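Local coordinates for phenylalanyl-tRNA synthetase beta chain (Pyrococcus horikoshii, PDB 2CXI), which is the N-terminal part of the beta subunit of the alpha2-beta2 enzyme that attaches phenylalanine to tRNA(Phe) using ATP, at residues T162-P167 against K171-L176; H191-K194 against F198-L201; V6-L11 against E22-L27; D37-E40 against V45-K48; E302-L307 against Y312-S317. All blocks are in the same frame, centred on the assembly; numbering follows the deposited sequence.

Contact 1 of 5, residues T162-P167 against K171-L176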
# COMPACT_ATOMS: atom_id res chain seq x y z
N THR A 162 29.82 -0.83 -1.00
CA THR A 162 29.82 -0.64 -2.45
C THR A 162 28.58 0.07 -2.98
O THR A 162 28.54 0.41 -4.16
CB THR A 162 29.95 -2.00 -3.18
OG1 THR A 162 28.93 -2.87 -2.70
CG2 THR A 162 31.26 -2.69 -2.82
N GLU A 163 27.57 0.31 -2.12
CA GLU A 163 26.46 1.22 -2.51
C GLU A 163 27.00 2.57 -2.98
O GLU A 163 28.05 3.02 -2.53
CB GLU A 163 25.46 1.45 -1.36
CG GLU A 163 24.63 0.26 -0.92
CD GLU A 163 23.81 -0.39 -2.03
OE1 GLU A 163 23.30 0.33 -2.92
OE2 GLU A 163 23.67 -1.64 -2.01
N LYS A 164 26.25 3.23 -3.86
CA LYS A 164 26.69 4.48 -4.46
C LYS A 164 25.65 5.59 -4.31
O LYS A 164 24.45 5.33 -4.33
CB LYS A 164 26.94 4.30 -5.98
CG LYS A 164 28.05 3.34 -6.35
CD LYS A 164 28.45 3.62 -7.84
CE LYS A 164 28.93 2.36 -8.55
NZ LYS A 164 28.77 2.51 -10.05
N PHE A 165 26.15 6.82 -4.22
CA PHE A 165 25.34 8.03 -4.44
C PHE A 165 26.32 9.19 -4.63
O PHE A 165 27.52 9.04 -4.36
CB PHE A 165 24.35 8.28 -3.26
CG PHE A 165 24.99 8.84 -1.97
CD1 PHE A 165 25.64 7.99 -1.06
CD2 PHE A 165 24.85 10.20 -1.64
CE1 PHE A 165 26.20 8.49 0.15
CE2 PHE A 165 25.42 10.74 -0.47
CZ PHE A 165 26.09 9.86 0.45
N ALA A 166 25.82 10.33 -5.11
CA ALA A 166 26.64 11.52 -5.35
C ALA A 166 26.57 12.36 -4.09
O ALA A 166 25.49 12.91 -3.79
CB ALA A 166 26.09 12.33 -6.55
N PRO A 167 27.68 12.47 -3.36
CA PRO A 167 27.68 13.28 -2.13
C PRO A 167 27.68 14.76 -2.49
O PRO A 167 28.03 15.13 -3.63
CB PRO A 167 28.96 12.83 -1.40
CG PRO A 167 29.94 12.46 -2.56
CD PRO A 167 29.02 11.88 -3.65
N LYS A 171 29.00 15.76 -8.75
CA LYS A 171 27.88 15.51 -9.69
C LYS A 171 27.71 14.05 -10.08
O LYS A 171 26.71 13.70 -10.71
CB LYS A 171 28.00 16.35 -10.98
CG LYS A 171 28.00 17.84 -10.78
CD LYS A 171 26.61 18.31 -10.41
CE LYS A 171 26.65 19.54 -9.49
NZ LYS A 171 25.25 19.86 -9.00
N GLU A 172 28.67 13.22 -9.71
CA GLU A 172 28.68 11.80 -10.07
C GLU A 172 28.66 10.93 -8.82
O GLU A 172 29.28 11.27 -7.82
CB GLU A 172 29.97 11.46 -10.89
CG GLU A 172 30.03 10.03 -11.41
CD GLU A 172 28.83 9.73 -12.30
OE1 GLU A 172 27.85 9.08 -11.83
OE2 GLU A 172 28.80 10.20 -13.45
N GLU A 173 28.00 9.79 -8.91
CA GLU A 173 27.96 8.83 -7.81
C GLU A 173 29.33 8.19 -7.54
O GLU A 173 30.14 8.00 -8.47
CB GLU A 173 26.96 7.71 -8.14
CG GLU A 173 25.55 8.25 -8.23
CD GLU A 173 24.50 7.18 -8.22
OE1 GLU A 173 24.81 6.05 -8.70
OE2 GLU A 173 23.37 7.48 -7.72
N MSE A 174 29.57 7.88 -6.27
CA MSE A 174 30.76 7.17 -5.82
C MSE A 174 30.33 6.14 -4.80
O MSE A 174 29.30 6.32 -4.14
CB MSE A 174 31.70 8.13 -5.11
CG MSE A 174 32.36 9.14 -5.99
SE MSE A 174 33.31 10.38 -4.77
CE MSE A 174 34.46 11.22 -6.18
N THR A 175 31.11 5.07 -4.62
CA THR A 175 30.81 4.12 -3.56
C THR A 175 30.97 4.81 -2.20
O THR A 175 31.68 5.82 -2.05
CB THR A 175 31.72 2.86 -3.58
OG1 THR A 175 33.04 3.23 -3.19
CG2 THR A 175 31.87 2.28 -4.98
N LEU A 176 30.31 4.24 -1.21
CA LEU A 176 30.42 4.73 0.15
C LEU A 176 31.87 4.76 0.59
O LEU A 176 32.32 5.71 1.19
CB LEU A 176 29.59 3.84 1.09
CG LEU A 176 28.11 4.14 1.26
CD1 LEU A 176 27.41 4.86 0.10
CD2 LEU A 176 27.36 2.96 1.79
O HOH W 1 22.18 6.39 -5.49
O HOH W 2 23.24 10.11 -6.33
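Phe165 and Leu176 meet on the packed side of a short antiparallel hairpin. Leu176 CD1 lies at the edge of the Phe165 ring, near its plane and 3.8 Å from Phe165 CD1. Their side chains cross at about a right angle. Phe165 CG, flanked by backbone N and carbonyl carbon (chi1 76°), turns this edge to the leucine. Leu176 CD1 is also 3.3 Å from Glu163 O. Leu176 N bonds to Glu163 O at 2.9 Å. Phe165 and Met174, a selenomethionine, form the hydrogen-bonded pair. The bond from Met174 N to Phe165 O is nearly straight (3.0 Å, 169°). With an alanine at Leu176, the Phe165 ring would probably lose the methyl at its edge and a gap would open beside Glu163 O.

The other side is loose and wet. Lys164 and Glu173 are exposed, and their charged atoms do not meet. Glu173 OE2 accepts from two waters instead. One, 2.8 Å from Glu173 OE2, also donates to Lys164 O; the other accepts from Ala166 N.

Helix 176-182 begins after the N-cap Thr175, and its Ile179 covers Phe165 and Met174. Leu201 of strand 199-204 and Met212 of strand 209-212 pack on Phe165 and Leu176.

Contact 2 of 5, residues H191-K194 against F198-L201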
# COMPACT_ATOMS: atom_id res chain seq x y z
N HIS A 191 36.21 7.97 10.44
CA HIS A 191 36.71 7.06 11.47
C HIS A 191 35.58 6.58 12.38
O HIS A 191 35.68 5.49 12.98
CB HIS A 191 37.81 7.72 12.30
CG HIS A 191 37.32 8.84 13.17
ND1 HIS A 191 37.01 8.66 14.51
CD2 HIS A 191 37.10 10.14 12.91
CE1 HIS A 191 36.62 9.82 15.02
NE2 HIS A 191 36.66 10.73 14.07
N LEU A 192 34.49 7.36 12.42
CA LEU A 192 33.30 7.03 13.24
C LEU A 192 32.61 5.75 12.79
O LEU A 192 31.91 5.11 13.59
CB LEU A 192 32.30 8.20 13.27
CG LEU A 192 32.80 9.53 13.89
CD1 LEU A 192 31.74 10.63 13.79
CD2 LEU A 192 33.22 9.35 15.34
N ILE A 193 32.81 5.41 11.52
CA ILE A 193 32.13 4.28 10.86
C ILE A 193 33.01 3.36 10.00
O ILE A 193 32.63 2.22 9.73
CB ILE A 193 30.91 4.80 9.98
CG1 ILE A 193 31.39 5.64 8.80
CG2 ILE A 193 29.84 5.54 10.86
CD1 ILE A 193 30.30 5.94 7.79
N LYS A 194 34.17 3.85 9.54
CA LYS A 194 34.95 3.14 8.51
C LYS A 194 35.34 1.69 8.79
O LYS A 194 35.48 0.90 7.85
CB LYS A 194 36.18 3.94 8.06
CG LYS A 194 37.25 4.15 9.15
CD LYS A 194 38.63 3.95 8.54
CE LYS A 194 39.74 4.11 9.58
NZ LYS A 194 40.05 5.55 9.66
N PHE A 198 29.17 -2.40 7.83
CA PHE A 198 28.20 -1.66 7.00
C PHE A 198 28.24 -0.18 7.39
O PHE A 198 28.67 0.16 8.51
CB PHE A 198 26.78 -2.19 7.18
CG PHE A 198 26.65 -3.66 6.91
CD1 PHE A 198 26.90 -4.18 5.63
CD2 PHE A 198 26.29 -4.54 7.93
CE1 PHE A 198 26.82 -5.56 5.39
CE2 PHE A 198 26.18 -5.93 7.70
CZ PHE A 198 26.44 -6.43 6.41
N TYR A 199 27.85 0.70 6.47
CA TYR A 199 27.73 2.14 6.81
C TYR A 199 26.26 2.56 6.86
O TYR A 199 25.44 2.01 6.11
CB TYR A 199 28.50 3.03 5.83
CG TYR A 199 29.97 2.71 5.66
CD1 TYR A 199 30.72 2.13 6.70
CD2 TYR A 199 30.62 3.00 4.45
CE1 TYR A 199 32.07 1.85 6.54
CE2 TYR A 199 31.97 2.73 4.28
CZ TYR A 199 32.69 2.14 5.33
OH TYR A 199 34.02 1.88 5.18
N PRO A 200 25.92 3.50 7.75
CA PRO A 200 24.52 3.95 7.84
C PRO A 200 24.16 4.72 6.57
O PRO A 200 24.96 5.52 6.08
CB PRO A 200 24.52 4.90 9.07
CG PRO A 200 25.86 4.67 9.77
CD PRO A 200 26.80 4.22 8.70
N LEU A 201 22.97 4.46 6.06
CA LEU A 201 22.48 5.18 4.90
C LEU A 201 21.01 5.57 5.16
O LEU A 201 20.22 4.77 5.66
CB LEU A 201 22.60 4.29 3.65
CG LEU A 201 22.88 4.99 2.33
CD1 LEU A 201 24.21 5.76 2.42
CD2 LEU A 201 22.94 3.93 1.21
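Ile193 and Tyr199 carry this contact, with their side chains crossing at about a right angle. Ile193 points toward the strand and touches it with two branches. Its CG1 stands between the backbone N and the carbonyl carbon (chi1 66°), and the chain then runs extended to CD1. That methyl reaches the root of the tyrosine: Ile193 CD1 is 3.9 Å from Tyr199 CG and equally near Tyr199 CB. The other branch turns to the proline, with Ile193 CG2 4.0 Å from Pro200 CD. One isoleucine thus touches two consecutive residues, Tyr199 and Pro200.

The far end of the Tyr199 ring lies against backbone. Tyr199 CE1 is 3.3 Å from Ile193 O, which approaches the ring obliquely. Tyr199 CE1 is also 3.7 Å from Lys194 CA. Lys194 O lies at the ring edge, in its plane, 3.2 Å from Tyr199 OH. A hydrogen bond between these two is possible but not settled, since the hydroxyl has another acceptor within reach and its position is less sure. The Lys194 side chain turns away, and of it only CB comes near the hydroxyl.

The contact closes the loop between helix 184-189 and strand 199-204 within the B3/4 region. Leu180 of helix 176-182 packs on Ile193, Lys194 and Tyr199. On the sheet, strand 199-204 pairs with strands 154-159 and 209-212; Tyr156 of the former touches Pro200, and Met212 of the latter touches Tyr199.

Contact 3 of 5, residues V6-L11 against E22-L27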
# COMPACT_ATOMS: atom_id res chain seq x y z
N VAL A 6 24.14 36.02 14.26
CA VAL A 6 22.73 36.27 14.03
C VAL A 6 22.53 37.64 13.36
O VAL A 6 23.36 38.58 13.50
CB VAL A 6 21.89 36.22 15.33
CG1 VAL A 6 21.86 34.80 15.96
CG2 VAL A 6 22.38 37.24 16.36
N SER A 7 21.40 37.75 12.67
CA SER A 7 21.02 39.01 12.09
C SER A 7 20.12 39.81 13.01
O SER A 7 19.16 39.28 13.56
CB SER A 7 20.43 38.79 10.68
OG SER A 7 19.46 39.73 10.38
N LYS A 8 20.46 41.10 13.22
CA LYS A 8 19.64 41.96 14.08
C LYS A 8 18.19 42.01 13.61
O LYS A 8 17.28 41.97 14.44
CB LYS A 8 20.20 43.40 14.16
CG LYS A 8 19.35 44.38 15.03
CD LYS A 8 20.09 45.77 15.04
CE LYS A 8 19.37 46.82 15.92
NZ LYS A 8 18.04 47.30 15.35
N SER A 9 17.98 42.13 12.30
CA SER A 9 16.59 42.22 11.79
C SER A 9 15.87 40.85 11.93
O SER A 9 14.64 40.81 12.12
CB SER A 9 16.55 42.76 10.34
OG SER A 9 17.10 41.80 9.45
N ASP A 10 16.62 39.76 11.85
CA ASP A 10 16.01 38.42 12.06
C ASP A 10 15.51 38.32 13.50
O ASP A 10 14.37 37.95 13.73
CB ASP A 10 17.00 37.31 11.73
CG ASP A 10 16.39 35.91 11.78
OD1 ASP A 10 15.25 35.75 11.33
OD2 ASP A 10 17.02 34.91 12.21
N LEU A 11 16.34 38.70 14.49
CA LEU A 11 15.91 38.71 15.90
C LEU A 11 14.67 39.57 16.13
O LEU A 11 13.70 39.14 16.81
CB LEU A 11 17.05 39.28 16.75
CG LEU A 11 18.15 38.47 17.45
CD1 LEU A 11 18.04 36.97 17.69
CD2 LEU A 11 19.57 39.00 17.23
N GLU A 22 22.10 50.13 22.05
CA GLU A 22 22.27 50.31 23.49
C GLU A 22 21.28 49.44 24.30
O GLU A 22 21.65 48.87 25.32
CB GLU A 22 22.16 51.80 23.88
CG GLU A 22 22.17 52.02 25.39
CD GLU A 22 22.26 53.50 25.80
OE1 GLU A 22 22.48 54.35 24.94
OE2 GLU A 22 22.10 53.78 26.99
N GLU A 23 20.04 49.31 23.83
CA GLU A 23 19.06 48.41 24.47
C GLU A 23 19.41 46.91 24.29
O GLU A 23 19.20 46.09 25.20
CB GLU A 23 17.67 48.67 23.92
CG GLU A 23 17.07 50.01 24.40
CD GLU A 23 15.77 50.38 23.72
OE1 GLU A 23 15.63 50.09 22.52
OE2 GLU A 23 14.91 50.99 24.39
N TRP A 24 19.99 46.58 23.13
CA TRP A 24 20.44 45.21 22.81
C TRP A 24 21.48 44.68 23.79
O TRP A 24 21.56 43.49 24.06
CB TRP A 24 20.92 45.10 21.35
CG TRP A 24 19.78 44.64 20.42
CD1 TRP A 24 19.10 45.39 19.48
CD2 TRP A 24 19.16 43.35 20.42
NE1 TRP A 24 18.12 44.62 18.88
CE2 TRP A 24 18.11 43.37 19.46
CE3 TRP A 24 19.35 42.18 21.18
CZ2 TRP A 24 17.29 42.26 19.20
CZ3 TRP A 24 18.55 41.05 20.91
CH2 TRP A 24 17.52 41.12 19.94
N GLU A 25 22.23 45.62 24.37
CA GLU A 25 23.24 45.29 25.37
C GLU A 25 22.59 44.65 26.55
O GLU A 25 23.15 43.72 27.08
CB GLU A 25 23.97 46.55 25.85
CG GLU A 25 24.80 47.20 24.76
CD GLU A 25 26.14 46.54 24.54
OE1 GLU A 25 26.56 45.69 25.35
OE2 GLU A 25 26.76 46.86 23.53
N ASP A 26 21.42 45.14 26.97
CA ASP A 26 20.68 44.48 28.07
C ASP A 26 19.96 43.20 27.63
O ASP A 26 19.85 42.23 28.39
CB ASP A 26 19.67 45.44 28.71
CG ASP A 26 20.35 46.72 29.24
OD1 ASP A 26 21.45 46.62 29.81
OD2 ASP A 26 19.88 47.84 29.09
N LEU A 27 19.43 43.24 26.41
CA LEU A 27 18.64 42.14 25.88
C LEU A 27 19.41 40.83 25.81
O LEU A 27 18.88 39.78 26.18
CB LEU A 27 18.16 42.51 24.46
CG LEU A 27 16.70 42.93 24.30
CD1 LEU A 27 16.05 43.67 25.47
CD2 LEU A 27 16.49 43.61 22.95
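The first turn of helix 8-15, with Lys8 and Leu11, packs here against Trp24 of helix 21-30, in the helical layer beside the N-terminal three-stranded antiparallel sheet. Ser7 is the N-cap of the first helix. Its OG accepts from Asp10 N at 3.2 Å, a capping bond at the start of the turn that carries Lys8 and Leu11.

Trp24 points toward this turn and meets it at two places on the indole. At the six-membered ring, Leu11 CG is 3.7 Å from Trp24 CH2, and Leu11 CB is as close to the same carbon. At the five-membered ring, Lys8 CE is 3.8 Å from Trp24 CD1, and Lys8 CG is 4.0 Å from Trp24 NE1. Lys8 is extended from its backbone N out to CE (chi1 178°) and bends only at the last torsion, so that its CG and CE reach the five-membered ring while the chain crosses the indole at a slant. Within its own helix, Leu27 CD2 stands 3.5 Å above the centre of the Trp24 ring system.

With an alanine in place of Trp24, Leu11 and the Lys8 methylenes would probably lose the indole they rest on, a gap would open between the helices, and Glu12 would lose the N-H of that ring.

Glu12 OE2 accepts from Trp24 NE1 and forms a salt bridge with Lys8 NZ. The contact is therefore apolar along the chains, while one carboxylate oxygen serves both polar ends and probably keeps the indole from turning.

Contact 4 of 5, residues D37-E40 against V45-K48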
# COMPACT_ATOMS: atom_id res chain seq x y z
N ASP A 37 30.40 40.63 19.33
CA ASP A 37 30.75 41.58 18.25
C ASP A 37 29.49 42.12 17.62
O ASP A 37 28.43 41.51 17.76
CB ASP A 37 31.60 40.88 17.18
CG ASP A 37 32.47 41.86 16.36
OD1 ASP A 37 32.55 43.08 16.67
OD2 ASP A 37 33.07 41.48 15.34
N VAL A 38 29.59 43.27 16.95
CA VAL A 38 28.52 43.87 16.15
C VAL A 38 29.22 44.43 14.91
O VAL A 38 30.23 45.11 15.03
CB VAL A 38 27.77 45.04 16.89
CG1 VAL A 38 26.69 45.69 15.97
CG2 VAL A 38 27.17 44.58 18.26
N TRP A 39 28.71 44.10 13.73
CA TRP A 39 29.23 44.68 12.49
C TRP A 39 28.09 44.80 11.46
O TRP A 39 26.99 44.28 11.66
CB TRP A 39 30.39 43.84 11.91
CG TRP A 39 29.94 42.50 11.33
CD1 TRP A 39 29.74 42.20 10.01
CD2 TRP A 39 29.63 41.30 12.07
NE1 TRP A 39 29.33 40.89 9.89
CE2 TRP A 39 29.25 40.32 11.13
CE3 TRP A 39 29.64 40.96 13.43
CZ2 TRP A 39 28.89 39.01 11.52
CZ3 TRP A 39 29.27 39.66 13.81
CH2 TRP A 39 28.89 38.71 12.86
N GLU A 40 28.35 45.54 10.40
CA GLU A 40 27.39 45.71 9.31
C GLU A 40 27.97 45.11 8.05
O GLU A 40 29.19 45.12 7.86
CB GLU A 40 27.16 47.18 9.05
CG GLU A 40 25.89 47.74 9.60
CD GLU A 40 25.78 49.23 9.37
OE1 GLU A 40 25.55 49.96 10.36
OE2 GLU A 40 25.90 49.66 8.21
N VAL A 45 22.83 44.83 9.88
CA VAL A 45 23.56 44.64 11.14
C VAL A 45 23.55 43.15 11.58
O VAL A 45 22.49 42.50 11.60
CB VAL A 45 23.01 45.56 12.28
CG1 VAL A 45 23.71 45.29 13.62
CG2 VAL A 45 23.12 47.06 11.89
N TYR A 46 24.73 42.66 11.99
CA TYR A 46 24.92 41.32 12.55
C TYR A 46 25.53 41.39 13.94
O TYR A 46 26.29 42.34 14.24
CB TYR A 46 25.83 40.50 11.64
CG TYR A 46 25.18 40.21 10.32
CD1 TYR A 46 24.35 39.11 10.17
CD2 TYR A 46 25.37 41.06 9.21
CE1 TYR A 46 23.73 38.84 8.93
CE2 TYR A 46 24.76 40.81 7.99
CZ TYR A 46 23.95 39.70 7.85
OH TYR A 46 23.35 39.44 6.62
N PHE A 47 25.15 40.44 14.79
CA PHE A 47 25.79 40.21 16.08
C PHE A 47 26.50 38.85 16.07
O PHE A 47 26.01 37.87 15.46
CB PHE A 47 24.76 40.18 17.22
CG PHE A 47 23.82 41.34 17.29
CD1 PHE A 47 24.18 42.63 16.88
CD2 PHE A 47 22.56 41.17 17.92
CE1 PHE A 47 23.31 43.70 17.01
CE2 PHE A 47 21.68 42.24 18.08
CZ PHE A 47 22.04 43.51 17.63
N LYS A 48 27.65 38.79 16.73
CA LYS A 48 28.16 37.52 17.20
C LYS A 48 27.80 37.40 18.69
O LYS A 48 28.17 38.26 19.52
CB LYS A 48 29.66 37.35 16.99
CG LYS A 48 30.15 35.94 17.44
CD LYS A 48 31.64 35.74 17.15
CE LYS A 48 31.98 36.09 15.69
NZ LYS A 48 31.56 35.01 14.73
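Asp37 to Glu40 run antiparallel to Val45 to Lys48, with the strand axes 4.7 Å apart at closest and their directions 158° apart. Asp37 with Lys48 and Trp39 with Tyr46 are the hydrogen-bonded pairs. Tyr46 N to Trp39 O is the shortest of the four bonds at 2.8 Å and nearly straight.

Trp39 does most of the side-chain work. With chi1 at 71°, CG is tucked between the two backbone arms and the indole lies across the neighbouring strand. Tyr46 CB sits over one face of the indole, 3.4 Å from Trp39 CZ2, in a CH-pi contact. The Tyr46 ring is nearly parallel to the five-membered ring of Trp39, with planes at 21°, but slid aside, barely overlapping. The far end of the indole reaches the next pair, Trp39 CZ3 being 3.9 Å from Lys48 CB. The polar ends on this face find partners elsewhere: Trp39 NE1 bonds to Glu41, Tyr46 OH to Lys44, and Lys48 NZ forms a salt bridge with Asp5.

The opposite face carries Val38, Phe47, Glu40 and Val45. Val38 and Phe47 lie side by side, with Val38 CG2 3.8 Å from Phe47 CD1. Val38 CG1 meets Val45 CG1 diagonally, also at 3.8 Å. Glu40 CG lies 3.7 Å from Val45 CG2.

Strands 33-41 and 44-51 form an antiparallel beta hairpin. The former edges the three-stranded sheet, and the latter is its centre, with strand 3-7 beyond.

Contact 5 of 5, residues E302-L307 against Y312-S317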
# COMPACT_ATOMS: atom_id res chain seq x y z
N GLU A 302 5.15 35.79 43.88
CA GLU A 302 6.31 36.40 43.23
C GLU A 302 7.23 35.35 42.57
O GLU A 302 7.71 35.54 41.44
CB GLU A 302 7.09 37.26 44.22
CG GLU A 302 6.34 38.54 44.53
CD GLU A 302 6.89 39.26 45.74
OE1 GLU A 302 7.35 38.59 46.69
OE2 GLU A 302 6.87 40.51 45.71
N ILE A 303 7.44 34.25 43.29
CA ILE A 303 8.25 33.15 42.75
C ILE A 303 7.54 32.57 41.54
O ILE A 303 8.17 32.32 40.50
CB ILE A 303 8.52 32.06 43.80
CG1 ILE A 303 9.33 32.65 44.97
CG2 ILE A 303 9.30 30.89 43.14
CD1 ILE A 303 9.45 31.75 46.16
N LYS A 304 6.22 32.36 41.65
CA LYS A 304 5.48 31.88 40.48
C LYS A 304 5.71 32.76 39.23
O LYS A 304 5.95 32.25 38.14
CB LYS A 304 3.98 31.72 40.78
CG LYS A 304 3.14 31.36 39.55
CD LYS A 304 1.82 30.71 39.95
CE LYS A 304 0.84 30.83 38.80
NZ LYS A 304 -0.21 29.84 38.94
N GLU A 305 5.62 34.07 39.41
CA GLU A 305 5.77 35.03 38.33
C GLU A 305 7.17 34.99 37.72
O GLU A 305 7.32 35.15 36.53
CB GLU A 305 5.54 36.45 38.83
CG GLU A 305 4.11 36.77 39.25
CD GLU A 305 3.98 38.24 39.61
OE1 GLU A 305 3.69 38.57 40.79
OE2 GLU A 305 4.21 39.06 38.69
N LEU A 306 8.18 34.82 38.56
CA LEU A 306 9.56 34.72 38.05
C LEU A 306 9.75 33.44 37.22
O LEU A 306 10.33 33.49 36.13
CB LEU A 306 10.56 34.77 39.19
CG LEU A 306 10.72 36.13 39.91
CD1 LEU A 306 11.72 35.96 41.03
CD2 LEU A 306 11.15 37.30 38.99
N LEU A 307 9.26 32.31 37.72
CA LEU A 307 9.36 31.04 36.98
C LEU A 307 8.55 31.03 35.68
O LEU A 307 8.96 30.41 34.70
CB LEU A 307 8.93 29.88 37.87
CG LEU A 307 9.88 29.56 39.04
CD1 LEU A 307 9.17 28.55 39.93
CD2 LEU A 307 11.21 29.00 38.55
N TYR A 312 8.27 28.29 32.65
CA TYR A 312 7.66 27.19 33.40
C TYR A 312 6.16 27.36 33.53
O TYR A 312 5.67 28.47 33.69
CB TYR A 312 8.20 27.05 34.84
CG TYR A 312 9.65 26.65 35.00
CD1 TYR A 312 10.01 25.31 35.27
CD2 TYR A 312 10.64 27.63 34.98
CE1 TYR A 312 11.35 24.96 35.45
CE2 TYR A 312 11.98 27.28 35.17
CZ TYR A 312 12.32 25.97 35.42
OH TYR A 312 13.65 25.66 35.62
N GLU A 313 5.45 26.24 33.54
CA GLU A 313 4.12 26.22 34.10
C GLU A 313 4.26 25.95 35.57
O GLU A 313 5.08 25.14 35.98
CB GLU A 313 3.22 25.15 33.46
CG GLU A 313 1.85 25.07 34.12
CD GLU A 313 1.03 23.93 33.56
OE1 GLU A 313 0.52 24.08 32.44
OE2 GLU A 313 0.91 22.90 34.25
N VAL A 314 3.47 26.65 36.38
CA VAL A 314 3.64 26.61 37.84
C VAL A 314 2.26 26.46 38.50
O VAL A 314 1.38 27.30 38.28
CB VAL A 314 4.28 27.94 38.39
CG1 VAL A 314 4.46 27.84 39.90
CG2 VAL A 314 5.61 28.29 37.68
N GLU A 315 2.10 25.39 39.27
CA GLU A 315 0.92 25.12 40.08
C GLU A 315 1.36 24.97 41.53
O GLU A 315 2.07 24.03 41.87
CB GLU A 315 0.22 23.82 39.61
CG GLU A 315 -0.61 23.15 40.71
CD GLU A 315 -1.52 22.04 40.20
OE1 GLU A 315 -1.19 20.83 40.40
OE2 GLU A 315 -2.58 22.38 39.60
N ILE A 316 0.94 25.91 42.37
CA ILE A 316 1.33 25.89 43.78
C ILE A 316 0.19 25.36 44.63
O ILE A 316 -0.92 25.89 44.56
CB ILE A 316 1.72 27.28 44.28
CG1 ILE A 316 2.92 27.85 43.50
CG2 ILE A 316 2.02 27.22 45.81
CD1 ILE A 316 3.05 29.36 43.68
N SER A 317 0.46 24.33 45.42
CA SER A 317 -0.47 23.98 46.48
C SER A 317 0.28 23.63 47.75
O SER A 317 1.19 22.79 47.74
CB SER A 317 -1.44 22.86 46.06
OG SER A 317 -0.74 21.70 45.65
O HOH W 3 -0.67 28.06 41.32
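Glu302 to Leu307 of helix 300-309 lie over Tyr312 to Ser317, with the helix and strand axes 8.3 Å apart and their directions 163° apart. The turn between them is closed by Tyr312 N, which bonds to Leu307 O at 3.0 Å.

Leu307 O also lies at the edge of the Tyr312 ring, in its plane, 3.3 Å from Tyr312 CD2. Leu307 CD2 is 3.9 Å from Tyr312 CD2. Leu307 CB packs on Val314 CG2 at 3.7 Å.

Lys304 reaches across Val314. CG is anti to the backbone N (chi1 174°) and the chain stays extended, the two side chains passing each other in opposite directions. Lys304 CG is 3.8 Å from Val314 CG1, and Lys304 CB touches Ile316 CD1. At the end, Lys304 NZ gives a hydrogen to Val314 O at 3.1 Å. A water accepts from both Lys304 NZ and Ile316 N, so the ammonium is held to the strand once directly and once through the water.

Helix 335-346 covers Leu307 with Ile338 and Val342. Tyr312 OH bonds to Asp341 of that helix, a predicted magnesium ligand shared with the alpha subunit, and so probably positions it. This helix-to-strand connection belongs to the B5 domain, which is grouped with helix-turn-helix folds.

How the contacts relate
Contacts 2, 3 and 5 are buried, contact 1 is partly buried and contact 4 lies at the surface. Contacts 1 and 2 share one packed region, joined where Leu176 touches Tyr199. Contacts 3 and 4 share the N-terminal sheet, where strand 3-7 pairs with strand 44-51 and Trp24 packs edge-to-face on Phe47. Contact 5 stands apart in the B5 domain, its centre about 28 Å from that of contact 3. The two hairpins, contacts 1 and 4, rely on paired backbones. Contacts 2 and 3 rely mainly on apolar and aromatic side chains. Contact 5 combines apolar packing with a lysine-to-backbone bond and alone lies near a predicted magnesium site.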